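Halogenase PltM (Pseudomonas fluorescens, PDB 6BZN) halogenates phenolic compounds, probably with the help of a reduced flavin, and works as a chlorinase, brominase and iodinase. Local coordinates at residues 55-60 and 143-148; 62-67 and 138-143; 100-105 and 268-273; 246-251 and 259-264. One frame throughout, in Å; residues are numbered along the deposited sequence.

Contact 1 of 4, residues 55-60 and 143-148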
loop_
_atom_site.group_PDB
_atom_site.type_symbol
_atom_site.label_atom_id
_atom_site.label_comp_id
_atom_site.label_asym_id
_atom_site.label_seq_id
_atom_site.Cartn_x
_atom_site.Cartn_y
_atom_site.Cartn_z
ATOM N N ALA A 55 -15.352 15.132 2.395
ATOM C CA ALA A 55 -14.819 15.591 1.119
ATOM C C ALA A 55 -15.825 15.293 0.008
ATOM O O ALA A 55 -16.916 14.764 0.259
ATOM C CB ALA A 55 -13.494 14.899 0.845
ATOM N N GLN A 56 -15.451 15.640 -1.219
ATOM C CA GLN A 56 -16.226 15.255 -2.383
ATOM C C GLN A 56 -15.352 14.842 -3.558
ATOM O O GLN A 56 -14.200 15.231 -3.646
ATOM C CB GLN A 56 -17.207 16.357 -2.783
ATOM C CG GLN A 56 -16.635 17.734 -3.039
ATOM C CD GLN A 56 -17.722 18.806 -2.982
ATOM O OE1 GLN A 56 -18.878 18.561 -3.361
ATOM N NE2 GLN A 56 -17.368 19.986 -2.479
ATOM N N HIS A 57 -15.911 14.023 -4.438
ATOM C CA HIS A 57 -15.227 13.620 -5.662
ATOM C C HIS A 57 -15.475 14.704 -6.714
ATOM O O HIS A 57 -16.529 15.337 -6.691
ATOM C CB HIS A 57 -15.741 12.272 -6.164
ATOM C CG HIS A 57 -15.382 11.132 -5.273
ATOM N ND1 HIS A 57 -14.219 10.408 -5.430
ATOM C CD2 HIS A 57 -16.002 10.614 -4.189
ATOM C CE1 HIS A 57 -14.158 9.473 -4.497
ATOM N NE2 HIS A 57 -15.223 9.585 -3.728
ATOM N N PRO A 58 -14.533 14.942 -7.624
ATOM C CA PRO A 58 -13.240 14.285 -7.681
ATOM C C PRO A 58 -12.259 14.868 -6.664
ATOM O O PRO A 58 -12.333 16.045 -6.327
ATOM C CB PRO A 58 -12.766 14.617 -9.096
ATOM C CG PRO A 58 -13.293 15.987 -9.305
ATOM C CD PRO A 58 -14.672 15.950 -8.690
ATOM N N ARG A 59 -11.335 14.050 -6.184
ATOM C CA ARG A 59 -10.248 14.588 -5.370
ATOM C C ARG A 59 -8.972 13.782 -5.498
ATOM O O ARG A 59 -8.992 12.597 -5.771
ATOM C CB ARG A 59 -10.670 14.714 -3.895
ATOM C CG ARG A 59 -10.627 13.444 -3.071
ATOM C CD ARG A 59 -11.623 12.375 -3.499
ATOM N NE ARG A 59 -11.749 11.398 -2.407
ATOM C CZ ARG A 59 -12.681 11.408 -1.436
ATOM N NH1 ARG A 59 -13.667 12.308 -1.407
ATOM N NH2 ARG A 59 -12.652 10.469 -0.486
ATOM N N PHE A 60 -7.873 14.458 -5.228
ATOM C CA PHE A 60 -6.536 13.893 -5.315
ATOM C C PHE A 60 -6.263 12.979 -4.124
ATOM O O PHE A 60 -6.735 13.214 -3.007
ATOM C CB PHE A 60 -5.552 15.057 -5.392
ATOM C CG PHE A 60 -4.133 14.713 -5.077
ATOM C CD1 PHE A 60 -3.264 14.300 -6.080
ATOM C CD2 PHE A 60 -3.644 14.889 -3.789
ATOM C CE1 PHE A 60 -1.938 14.024 -5.794
ATOM C CE2 PHE A 60 -2.319 14.614 -3.493
ATOM C CZ PHE A 60 -1.462 14.178 -4.500
ATOM N N ILE A 143 -9.726 6.499 -10.347
ATOM C CA ILE A 143 -9.940 5.159 -9.820
ATOM C C ILE A 143 -10.972 5.182 -8.695
ATOM O O ILE A 143 -11.914 4.385 -8.708
ATOM C CB ILE A 143 -8.602 4.537 -9.331
ATOM C CG1 ILE A 143 -7.651 4.306 -10.513
ATOM C CG2 ILE A 143 -8.820 3.253 -8.537
ATOM C CD1 ILE A 143 -8.085 3.256 -11.507
ATOM N N ASP A 144 -10.800 6.093 -7.740
ATOM C CA ASP A 144 -11.694 6.156 -6.571
ATOM C C ASP A 144 -13.104 6.585 -6.943
ATOM O O ASP A 144 -14.061 6.082 -6.377
ATOM C CB ASP A 144 -11.123 7.058 -5.466
ATOM C CG ASP A 144 -9.881 6.439 -4.794
ATOM O OD1 ASP A 144 -9.232 5.545 -5.386
ATOM O OD2 ASP A 144 -9.545 6.845 -3.671
ATOM N N TYR A 145 -13.237 7.497 -7.903
ATOM C CA TYR A 145 -14.562 7.949 -8.305
ATOM C C TYR A 145 -15.291 6.756 -8.953
ATOM O O TYR A 145 -16.442 6.475 -8.625
ATOM C CB TYR A 145 -14.505 9.143 -9.263
ATOM C CG TYR A 145 -15.738 10.057 -9.268
ATOM C CD1 TYR A 145 -16.894 9.759 -8.530
ATOM C CD2 TYR A 145 -15.746 11.223 -10.035
ATOM C CE1 TYR A 145 -18.002 10.601 -8.536
ATOM C CE2 TYR A 145 -16.860 12.061 -10.055
ATOM C CZ TYR A 145 -17.982 11.745 -9.299
ATOM O OH TYR A 145 -19.092 12.570 -9.290
ATOM N N PHE A 146 -14.588 6.025 -9.818
ATOM C CA PHE A 146 -15.121 4.786 -10.416
ATOM C C PHE A 146 -15.556 3.771 -9.354
ATOM O O PHE A 146 -16.627 3.190 -9.460
ATOM C CB PHE A 146 -14.082 4.175 -11.362
ATOM C CG PHE A 146 -14.545 2.942 -12.069
ATOM C CD1 PHE A 146 -14.306 1.680 -11.520
ATOM C CD2 PHE A 146 -15.192 3.028 -13.288
ATOM C CE1 PHE A 146 -14.716 0.531 -12.184
ATOM C CE2 PHE A 146 -15.619 1.886 -13.947
ATOM C CZ PHE A 146 -15.372 0.635 -13.402
ATOM N N ALA A 147 -14.726 3.578 -8.333
ATOM C CA ALA A 147 -15.058 2.693 -7.222
ATOM C C ALA A 147 -16.346 3.124 -6.524
ATOM O O ALA A 147 -17.222 2.281 -6.267
ATOM C CB ALA A 147 -13.907 2.628 -6.217
ATOM N N LEU A 148 -16.489 4.417 -6.243
ATOM C CA LEU A 148 -17.743 4.887 -5.645
ATOM C C LEU A 148 -18.930 4.584 -6.558
ATOM O O LEU A 148 -20.002 4.218 -6.086
ATOM C CB LEU A 148 -17.702 6.378 -5.340
ATOM C CG LEU A 148 -18.958 6.939 -4.655
ATOM C CD1 LEU A 148 -19.249 6.232 -3.333
ATOM C CD2 LEU A 148 -18.779 8.421 -4.407
HETATM O O HOH W 1 -10.474 9.078 -2.492
#
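Asp-144 OD2 and Arg-59 meet through water 1, which accepts a hydrogen bond from Arg-59 NE at 2.6 Å and donates one to Asp-144 OD2 at 2.7 Å. A carboxylate suits this helix position because both its oxygens find donors: OD1 forms a salt bridge with Arg-140, while the backbone N of Ile-33 adds a weak bond to OD2. Arg-59 is a residue of the FAD site that is empty here, and its NH2 forms a salt bridge with Asp-53.

The rest of the contact is packing around His-57. Its CB sits squarely over the face of the Tyr-145 ring, a CH-pi contact of 3.6 Å to the ring centroid, 10° off the normal. With CG of Tyr-145 anti to the backbone N (chi1 -154°), the phenol lies beneath that methylene. The two rings are nearly parallel, yet slid so far apart, with centroids 5.1 Å from each other, that they hardly overlap. From the next helical turn, Leu-148 CD2 reaches His-57 CD2 at 3.5 Å. Next to CD2 on the ring, NE2 is hydrogen-bonded to Ser-31 O and lies over the centre of the Arg-59 guanidinium. Replacing His-57 by an alanine would probably leave Ser-31 O without its mate and open a gap beside Leu-148.

The loop between strand 49-52 and helix 68-81 is thus laid against helix 140-153, whose Ile-143 and Ala-147 pack in turn on helix 33-44.

Contact 2 of 4, residues 62-67 and 138-143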
loop_
_atom_site.group_PDB
_atom_site.type_symbol
_atom_site.label_atom_id
_atom_site.label_comp_id
_atom_site.label_asym_id
_atom_site.label_seq_id
_atom_site.Cartn_x
_atom_site.Cartn_y
_atom_site.Cartn_z
ATOM N N VAL A 62 -2.761 10.115 -2.928
ATOM C CA VAL A 62 -1.623 9.238 -3.287
ATOM C C VAL A 62 -1.967 7.805 -2.851
ATOM O O VAL A 62 -3.108 7.542 -2.456
ATOM C CB VAL A 62 -0.246 9.744 -2.767
ATOM C CG1 VAL A 62 0.218 10.938 -3.604
ATOM C CG2 VAL A 62 -0.303 10.080 -1.288
ATOM N N GLY A 63 -1.011 6.872 -2.942
ATOM C CA GLY A 63 -1.303 5.451 -2.752
ATOM C C GLY A 63 -1.576 4.890 -4.128
ATOM O O GLY A 63 -2.682 4.476 -4.443
ATOM N N GLU A 64 -0.536 4.896 -4.957
ATOM C CA GLU A 64 -0.692 4.750 -6.401
ATOM C C GLU A 64 -0.086 3.482 -6.985
ATOM O O GLU A 64 -0.511 3.040 -8.056
ATOM C CB GLU A 64 -0.096 5.973 -7.092
ATOM C CG GLU A 64 -0.794 7.281 -6.681
ATOM C CD GLU A 64 0.058 8.527 -6.810
ATOM O OE1 GLU A 64 1.211 8.532 -6.324
ATOM O OE2 GLU A 64 -0.464 9.533 -7.351
ATOM N N ALA A 65 0.894 2.893 -6.313
ATOM C CA ALA A 65 1.616 1.767 -6.901
ATOM C C ALA A 65 0.924 0.478 -6.535
ATOM O O ALA A 65 0.955 0.049 -5.376
ATOM C CB ALA A 65 3.062 1.751 -6.421
ATOM N N ALA A 66 0.273 -0.141 -7.513
ATOM C CA ALA A 66 -0.306 -1.453 -7.303
ATOM C C ALA A 66 0.824 -2.470 -7.161
ATOM O O ALA A 66 1.968 -2.202 -7.538
ATOM C CB ALA A 66 -1.237 -1.834 -8.444
ATOM N N THR A 67 0.489 -3.623 -6.599
ATOM C CA THR A 67 1.440 -4.722 -6.396
ATOM C C THR A 67 0.799 -6.027 -6.862
ATOM O O THR A 67 -0.409 -6.084 -7.079
ATOM C CB THR A 67 1.779 -4.885 -4.915
ATOM O OG1 THR A 67 0.566 -4.840 -4.149
ATOM C CG2 THR A 67 2.717 -3.794 -4.460
ATOM N N LEU A 138 -1.986 3.838 -10.259
ATOM C CA LEU A 138 -3.378 4.259 -10.118
ATOM C C LEU A 138 -3.491 5.763 -9.987
ATOM O O LEU A 138 -2.926 6.343 -9.057
ATOM C CB LEU A 138 -3.981 3.593 -8.886
ATOM C CG LEU A 138 -3.984 2.068 -8.833
ATOM C CD1 LEU A 138 -4.343 1.612 -7.443
ATOM C CD2 LEU A 138 -4.962 1.486 -9.838
ATOM N N PHE A 139 -4.209 6.401 -10.915
ATOM C CA PHE A 139 -4.498 7.823 -10.836
ATOM C C PHE A 139 -5.737 7.910 -9.976
ATOM O O PHE A 139 -6.860 7.739 -10.453
ATOM C CB PHE A 139 -4.696 8.414 -12.241
ATOM C CG PHE A 139 -4.807 9.918 -12.287
ATOM C CD1 PHE A 139 -3.850 10.730 -11.681
ATOM C CD2 PHE A 139 -5.844 10.533 -13.002
ATOM C CE1 PHE A 139 -3.935 12.116 -11.758
ATOM C CE2 PHE A 139 -5.927 11.926 -13.076
ATOM C CZ PHE A 139 -4.970 12.710 -12.457
ATOM N N ARG A 140 -5.525 8.143 -8.684
ATOM C CA ARG A 140 -6.565 7.860 -7.687
ATOM C C ARG A 140 -7.836 8.698 -7.825
ATOM O O ARG A 140 -8.937 8.198 -7.567
ATOM C CB ARG A 140 -5.986 7.967 -6.280
ATOM C CG ARG A 140 -4.963 6.881 -5.951
ATOM C CD ARG A 140 -5.579 5.493 -5.791
ATOM N NE ARG A 140 -6.557 5.535 -4.702
ATOM C CZ ARG A 140 -6.267 5.428 -3.408
ATOM N NH1 ARG A 140 -5.043 5.145 -2.990
ATOM N NH2 ARG A 140 -7.245 5.557 -2.520
ATOM N N GLN A 141 -7.721 9.946 -8.276
ATOM C CA GLN A 141 -8.946 10.710 -8.537
ATOM C C GLN A 141 -9.940 9.972 -9.428
ATOM O O GLN A 141 -11.139 10.058 -9.217
ATOM C CB GLN A 141 -8.656 12.104 -9.100
ATOM C CG GLN A 141 -7.928 12.157 -10.429
ATOM C CD GLN A 141 -8.053 13.521 -11.082
ATOM O OE1 GLN A 141 -7.351 14.456 -10.718
ATOM N NE2 GLN A 141 -8.960 13.634 -12.067
ATOM N N ASP A 142 -9.453 9.264 -10.441
ATOM C CA ASP A 142 -10.344 8.591 -11.392
ATOM C C ASP A 142 -10.701 7.195 -10.920
ATOM O O ASP A 142 -11.846 6.766 -11.048
ATOM C CB ASP A 142 -9.720 8.537 -12.779
ATOM C CG ASP A 142 -9.663 9.914 -13.472
ATOM O OD1 ASP A 142 -10.284 10.904 -13.003
ATOM O OD2 ASP A 142 -8.963 9.992 -14.513
ATOM N N ILE A 143 -9.726 6.499 -10.347
ATOM C CA ILE A 143 -9.940 5.159 -9.820
ATOM C C ILE A 143 -10.972 5.182 -8.695
ATOM O O ILE A 143 -11.914 4.385 -8.708
ATOM C CB ILE A 143 -8.602 4.537 -9.331
ATOM C CG1 ILE A 143 -7.651 4.306 -10.513
ATOM C CG2 ILE A 143 -8.820 3.253 -8.537
ATOM C CD1 ILE A 143 -8.085 3.256 -11.507
HETATM O O HOH W 2 -3.191 9.638 -7.673
#
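Two direct hydrogen bonds join Gly-63 and Glu-64 to Arg-140 and Leu-138. Arg-140 NH1 reaches Gly-63 O at 2.9 Å on a lone pair in the carbonyl plane, and the oxygen also lies within the guanidinium plane. Bends at chi2 and chi3 (-70° and -60°) fold the long chain to bring NH1 there. Leu-138 N gives the other bond, to Glu-64 O at 2.8 Å, almost straight at 175°.

One link runs through solvent: water 2 donates to Glu-64 OE2 at 2.7 Å and accepts from Arg-140 N at 3.0 Å. Glu-64 suits this buried spot because its carboxylate has further partners, OE1 on Ser-275 and OE2 on His-221.

Charge and packing complete the contact. Arg-140 NE forms a salt bridge with Asp-144 OD1; a leucine in place of Arg-140 would probably leave Gly-63 O without this donor and Asp-144 OD1 without its salt-bridge partner. The aliphatic part of Arg-140 runs past the same carbonyl, and Glu-64 CG lies 3.3 Å from Leu-138 O. Glycine suits position Gly-63: a CB would collide with Arg-140 NH1 and, at these backbone angles, jam against Val-62 O.

Val-62, Ala-65 and Arg-140 belong to the FAD site, unoccupied in this model. The contact ties the loop before helix 68-81 to the junction of strand 134-138 and helix 140-153, with Leu-138 packing on helix 92-98 and Arg-140 touching helices 33-44 and 352-374.

Contact 3 of 4, residues 100-105 and 268-273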
loop_
_atom_site.group_PDB
_atom_site.type_symbol
_atom_site.label_atom_id
_atom_site.label_comp_id
_atom_site.label_asym_id
_atom_site.label_seq_id
_atom_site.Cartn_x
_atom_site.Cartn_y
_atom_site.Cartn_z
ATOM N N GLY A 100 -11.113 4.684 -17.758
ATOM C CA GLY A 100 -10.780 5.752 -18.682
ATOM C C GLY A 100 -9.309 5.781 -18.995
ATOM O O GLY A 100 -8.473 5.330 -18.204
ATOM N N SER A 101 -8.975 6.362 -20.138
ATOM C CA SER A 101 -7.595 6.321 -20.614
ATOM C C SER A 101 -6.628 7.174 -19.769
ATOM O O SER A 101 -5.416 6.963 -19.835
ATOM C CB SER A 101 -7.511 6.714 -22.088
ATOM O OG SER A 101 -8.035 8.009 -22.308
ATOM N N SER A 102 -7.141 8.117 -18.983
ATOM C CA SER A 102 -6.284 8.880 -18.080
ATOM C C SER A 102 -6.138 8.237 -16.688
ATOM O O SER A 102 -5.409 8.763 -15.843
ATOM C CB SER A 102 -6.809 10.302 -17.952
ATOM O OG SER A 102 -6.705 10.999 -19.190
ATOM N N ALA A 103 -6.784 7.093 -16.458
ATOM C CA ALA A 103 -6.946 6.574 -15.090
ATOM C C ALA A 103 -5.748 5.799 -14.530
ATOM O O ALA A 103 -5.698 5.535 -13.328
ATOM C CB ALA A 103 -8.213 5.735 -15.002
ATOM N N CYS A 104 -4.786 5.450 -15.381
ATOM C CA CYS A 104 -3.584 4.795 -14.895
ATOM C C CYS A 104 -2.396 4.915 -15.822
ATOM O O CYS A 104 -2.519 5.230 -17.017
ATOM C CB CYS A 104 -3.834 3.314 -14.604
ATOM S SG CYS A 104 -4.049 2.303 -16.079
ATOM N N GLY A 105 -1.237 4.722 -15.216
ATOM C CA GLY A 105 -0.030 4.357 -15.914
ATOM C C GLY A 105 0.216 2.864 -15.730
ATOM O O GLY A 105 -0.600 2.139 -15.149
ATOM N N GLN A 268 -1.492 3.348 -24.697
ATOM C CA GLN A 268 -2.883 3.852 -24.802
ATOM C C GLN A 268 -3.398 4.819 -23.699
ATOM O O GLN A 268 -4.583 5.136 -23.665
ATOM C CB GLN A 268 -3.855 2.674 -24.932
ATOM C CG GLN A 268 -3.648 1.836 -26.182
ATOM C CD GLN A 268 -3.005 0.500 -25.869
ATOM O OE1 GLN A 268 -3.616 -0.344 -25.200
ATOM N NE2 GLN A 268 -1.774 0.294 -26.338
ATOM N N GLY A 269 -2.512 5.305 -22.835
ATOM C CA GLY A 269 -2.864 6.259 -21.783
ATOM C C GLY A 269 -2.885 7.677 -22.306
ATOM O O GLY A 269 -2.246 7.986 -23.313
ATOM N N THR A 270 -3.667 8.534 -21.658
ATOM C CA THR A 270 -3.710 9.948 -21.989
ATOM C C THR A 270 -3.247 10.859 -20.864
ATOM O O THR A 270 -3.138 12.069 -21.062
ATOM C CB THR A 270 -5.130 10.355 -22.398
ATOM O OG1 THR A 270 -6.069 9.809 -21.451
ATOM C CG2 THR A 270 -5.436 9.846 -23.792
ATOM N N ASN A 271 -2.949 10.313 -19.693
ATOM C CA ASN A 271 -2.572 11.159 -18.572
ATOM C C ASN A 271 -1.171 11.699 -18.827
ATOM O O ASN A 271 -0.312 10.949 -19.266
ATOM C CB ASN A 271 -2.628 10.352 -17.274
ATOM C CG ASN A 271 -2.644 11.231 -16.039
ATOM O OD1 ASN A 271 -1.898 12.201 -15.934
ATOM N ND2 ASN A 271 -3.476 10.883 -15.085
ATOM N N GLN A 272 -0.949 12.992 -18.594
ATOM C CA GLN A 272 0.368 13.618 -18.803
ATOM C C GLN A 272 1.244 13.673 -17.553
ATOM O O GLN A 272 2.425 14.030 -17.628
ATOM C CB GLN A 272 0.190 15.045 -19.312
ATOM C CG GLN A 272 -0.539 15.140 -20.644
ATOM C CD GLN A 272 -0.741 16.589 -21.050
ATOM O OE1 GLN A 272 0.224 17.336 -21.164
ATOM N NE2 GLN A 272 -1.995 17.001 -21.238
ATOM N N LEU A 273 0.681 13.320 -16.409
ATOM C CA LEU A 273 1.329 13.574 -15.143
ATOM C C LEU A 273 2.200 12.428 -14.694
ATOM O O LEU A 273 2.046 11.278 -15.130
ATOM C CB LEU A 273 0.278 13.852 -14.066
ATOM C CG LEU A 273 -0.637 15.057 -14.336
ATOM C CD1 LEU A 273 -1.790 15.047 -13.337
ATOM C CD2 LEU A 273 0.170 16.354 -14.267
HETATM O O HOH W 3 -2.903 7.471 -18.815
#
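Ser-101 and Ser-102, the central pair of a type I turn from Gly-100 to Ala-103, face the loop 268-273, and the backbones join where Thr-270 N donates to Ser-101 O at 3.0 Å from well above the carbonyl plane. Gly-269 CA comes close to the same oxygen in a CA-H...O contact of 3.3 Å.

Among the side chains, Thr-270 OG1 is gripped by two hydroxyls, Ser-102 OG at 2.6 Å and Ser-101 OG at 2.8 Å. Its chi1 of 46° sets OG1 between the backbone N and the carbonyl carbon, facing both serines. Small hydroxyl residues suit the place, since each can give or take a proton in so short a span.

Asn-271 works differently. ND2 donates to Ser-102 O at 3.0 Å, lying in the carbonyl plane, while the bond nearly follows the plane of its own amide. The other end of that amide, OD1, accepts from Leu-273 N at 2.9 Å, so both ends of the amide are held, which probably fixes its rotation. Water 3 accepts from Asn-271 N and lies beside Ser-101 O and Cys-104 O.

Farther in, Asn-271 also packs against Phe-139 and Phe-263. Its OD1 bond to the N two residues on is an Asx turn, at the entry to strand 273-281; paired with the type I turn before strand 104-107, it makes this a surface meeting of two turns, each leading into a strand.

Contact 4 of 4, residues 246-251 and 259-264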
loop_
_atom_site.group_PDB
_atom_site.type_symbol
_atom_site.label_atom_id
_atom_site.label_comp_id
_atom_site.label_asym_id
_atom_site.label_seq_id
_atom_site.Cartn_x
_atom_site.Cartn_y
_atom_site.Cartn_z
ATOM N N LYS A 246 8.707 2.448 -17.157
ATOM C CA LYS A 246 7.570 1.556 -16.983
ATOM C C LYS A 246 7.702 0.739 -15.693
ATOM O O LYS A 246 7.455 -0.464 -15.674
ATOM C CB LYS A 246 7.434 0.622 -18.203
ATOM C CG LYS A 246 7.210 1.335 -19.530
ATOM C CD LYS A 246 6.907 0.324 -20.627
ATOM C CE LYS A 246 6.782 0.960 -22.013
ATOM N NZ LYS A 246 5.528 1.744 -22.176
ATOM N N SER A 247 8.061 1.417 -14.610
ATOM C CA SER A 247 8.208 0.812 -13.302
ATOM C C SER A 247 7.914 1.851 -12.230
ATOM O O SER A 247 7.918 3.056 -12.496
ATOM C CB SER A 247 9.637 0.293 -13.120
ATOM O OG SER A 247 10.534 1.334 -12.766
ATOM N N THR A 248 7.670 1.380 -11.022
ATOM C CA THR A 248 7.705 2.244 -9.852
ATOM C C THR A 248 9.168 2.412 -9.461
ATOM O O THR A 248 9.779 1.496 -8.926
ATOM C CB THR A 248 6.945 1.610 -8.697
ATOM O OG1 THR A 248 5.649 1.206 -9.165
ATOM C CG2 THR A 248 6.822 2.561 -7.506
ATOM N N LEU A 249 9.709 3.590 -9.729
ATOM C CA LEU A 249 11.122 3.858 -9.559
ATOM C C LEU A 249 11.352 4.507 -8.204
ATOM O O LEU A 249 10.696 5.509 -7.870
ATOM C CB LEU A 249 11.603 4.746 -10.702
ATOM C CG LEU A 249 12.949 5.448 -10.620
ATOM C CD1 LEU A 249 14.077 4.461 -10.377
ATOM C CD2 LEU A 249 13.158 6.225 -11.913
ATOM N N HIS A 250 12.281 3.925 -7.446
ATOM C CA HIS A 250 12.655 4.375 -6.117
ATOM C C HIS A 250 14.107 4.826 -6.178
ATOM O O HIS A 250 14.999 3.997 -6.393
ATOM C CB HIS A 250 12.572 3.207 -5.122
ATOM C CG HIS A 250 11.236 2.532 -5.053
ATOM N ND1 HIS A 250 10.742 1.742 -6.067
ATOM C CD2 HIS A 250 10.322 2.470 -4.055
ATOM C CE1 HIS A 250 9.562 1.258 -5.714
ATOM N NE2 HIS A 250 9.283 1.689 -4.498
ATOM N N HIS A 251 14.351 6.124 -6.019
ATOM C CA HIS A 251 15.706 6.640 -5.876
ATOM C C HIS A 251 15.998 6.658 -4.394
ATOM O O HIS A 251 15.311 7.361 -3.647
ATOM C CB HIS A 251 15.803 8.047 -6.428
ATOM C CG HIS A 251 15.755 8.103 -7.910
ATOM N ND1 HIS A 251 16.729 7.545 -8.704
ATOM C CD2 HIS A 251 14.859 8.661 -8.752
ATOM C CE1 HIS A 251 16.438 7.752 -9.972
ATOM N NE2 HIS A 251 15.312 8.435 -10.022
ATOM N N TRP A 259 10.204 8.779 -5.075
ATOM C CA TRP A 259 9.521 7.975 -6.084
ATOM C C TRP A 259 9.274 8.754 -7.363
ATOM O O TRP A 259 9.006 9.952 -7.314
ATOM C CB TRP A 259 8.213 7.395 -5.538
ATOM C CG TRP A 259 6.936 8.268 -5.470
ATOM C CD1 TRP A 259 6.229 8.802 -6.515
ATOM C CD2 TRP A 259 6.189 8.584 -4.290
ATOM N NE1 TRP A 259 5.093 9.442 -6.052
ATOM C CE2 TRP A 259 5.049 9.328 -4.691
ATOM C CE3 TRP A 259 6.371 8.314 -2.923
ATOM C CZ2 TRP A 259 4.097 9.806 -3.777
ATOM C CZ3 TRP A 259 5.422 8.807 -2.008
ATOM C CH2 TRP A 259 4.310 9.544 -2.441
ATOM N N VAL A 260 9.359 8.036 -8.488
ATOM C CA VAL A 260 8.942 8.506 -9.793
ATOM C C VAL A 260 7.937 7.469 -10.307
ATOM O O VAL A 260 8.296 6.316 -10.607
ATOM C CB VAL A 260 10.142 8.666 -10.752
ATOM C CG1 VAL A 260 9.695 9.232 -12.091
ATOM C CG2 VAL A 260 11.204 9.566 -10.130
ATOM N N ILE A 261 6.672 7.882 -10.377
ATOM C CA ILE A 261 5.551 7.011 -10.678
ATOM C C ILE A 261 4.781 7.660 -11.825
ATOM O O ILE A 261 3.864 8.455 -11.587
ATOM C CB ILE A 261 4.680 6.798 -9.422
ATOM C CG1 ILE A 261 5.455 5.962 -8.412
ATOM C CG2 ILE A 261 3.370 6.099 -9.732
ATOM C CD1 ILE A 261 4.743 5.754 -7.106
ATOM N N PRO A 262 5.159 7.342 -13.077
ATOM C CA PRO A 262 4.480 7.985 -14.212
ATOM C C PRO A 262 3.073 7.490 -14.450
ATOM O O PRO A 262 2.804 6.286 -14.297
ATOM C CB PRO A 262 5.358 7.602 -15.411
ATOM C CG PRO A 262 6.670 7.262 -14.817
ATOM C CD PRO A 262 6.338 6.590 -13.531
ATOM N N PHE A 263 2.178 8.408 -14.819
ATOM C CA PHE A 263 0.893 8.024 -15.420
ATOM C C PHE A 263 0.934 8.136 -16.945
ATOM O O PHE A 263 -0.034 7.771 -17.591
ATOM C CB PHE A 263 -0.269 8.855 -14.869
ATOM C CG PHE A 263 -0.353 8.857 -13.362
ATOM C CD1 PHE A 263 -0.719 7.709 -12.676
ATOM C CD2 PHE A 263 -0.057 10.005 -12.635
ATOM C CE1 PHE A 263 -0.801 7.709 -11.298
ATOM C CE2 PHE A 263 -0.128 10.013 -11.257
ATOM C CZ PHE A 263 -0.510 8.865 -10.587
ATOM N N ASN A 264 2.051 8.612 -17.497
ATOM C CA ASN A 264 2.187 8.917 -18.935
ATOM C C ASN A 264 3.081 7.921 -19.698
ATOM O O ASN A 264 3.670 8.268 -20.717
ATOM C CB ASN A 264 2.680 10.367 -19.123
ATOM C CG ASN A 264 4.107 10.581 -18.667
ATOM O OD1 ASN A 264 4.577 9.927 -17.735
ATOM N ND2 ASN A 264 4.802 11.511 -19.306
#
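Leu-249 and Val-260 form the antiparallel hydrogen-bonded pair at the middle of this contact: Val-260 N donates to Leu-249 O at 2.9 Å and Leu-249 N to Val-260 O at 3.2 Å. The strand segments run at 162° to each other. A weaker CA-H...O contact adds to them, Trp-259 CA approaching Leu-249 O at 3.3 Å; Trp-259 pairs with His-250 at the neighbouring non-hydrogen-bonded site.

Apolar contacts follow the pairing. Leu-249 and Val-260 lie side by side on one face, CD2 of the leucine 4.1 Å from CB of the valine, and His-251 CD2 meets Val-260 CG2 at 4.0 Å near the plane of the imidazole. The beta-branched Thr-248 and Ile-261 also lie side by side, pointing the same way: Thr-248 CG2, anti to the backbone N, is 3.8 Å from Ile-261 CG1.

The polar ends have partners on other strands and loops. Thr-248 OG1 is bonded to His-137, Trp-259 NE1 to Ser-275, and the two nitrogens of His-251 to His-115 and His-308, which lets these residues be buried.

The hairpin of strands 248-253 and 256-262 sits within a mixed sheet, strand 109-114 beside the first and strand 273-281 beside the second.

Contact 4 is buried and depends on strand pairing and apolar side chains, whereas contact 3 lies at the surface and is built of hydroxyls, an amide and turns. Contact 1 is also buried, and contact 2 partly so; they share Ile-143 and helix 140-153 and clamp successive parts of the same loop, but contact 1 is mainly packing round His-57 with one water bridge, contact 2 mainly direct bonds to backbone carbonyls plus one water. Phe-139 N joins contact 2 to Ala-103 O of contact 3, and Phe-263 of contact 4 packs on Glu-64 and Leu-138 of contact 2. Leu-273 O and Phe-263 N bring contacts 3 and 4 together, contact 4 being nested within the loop contact 3 closes.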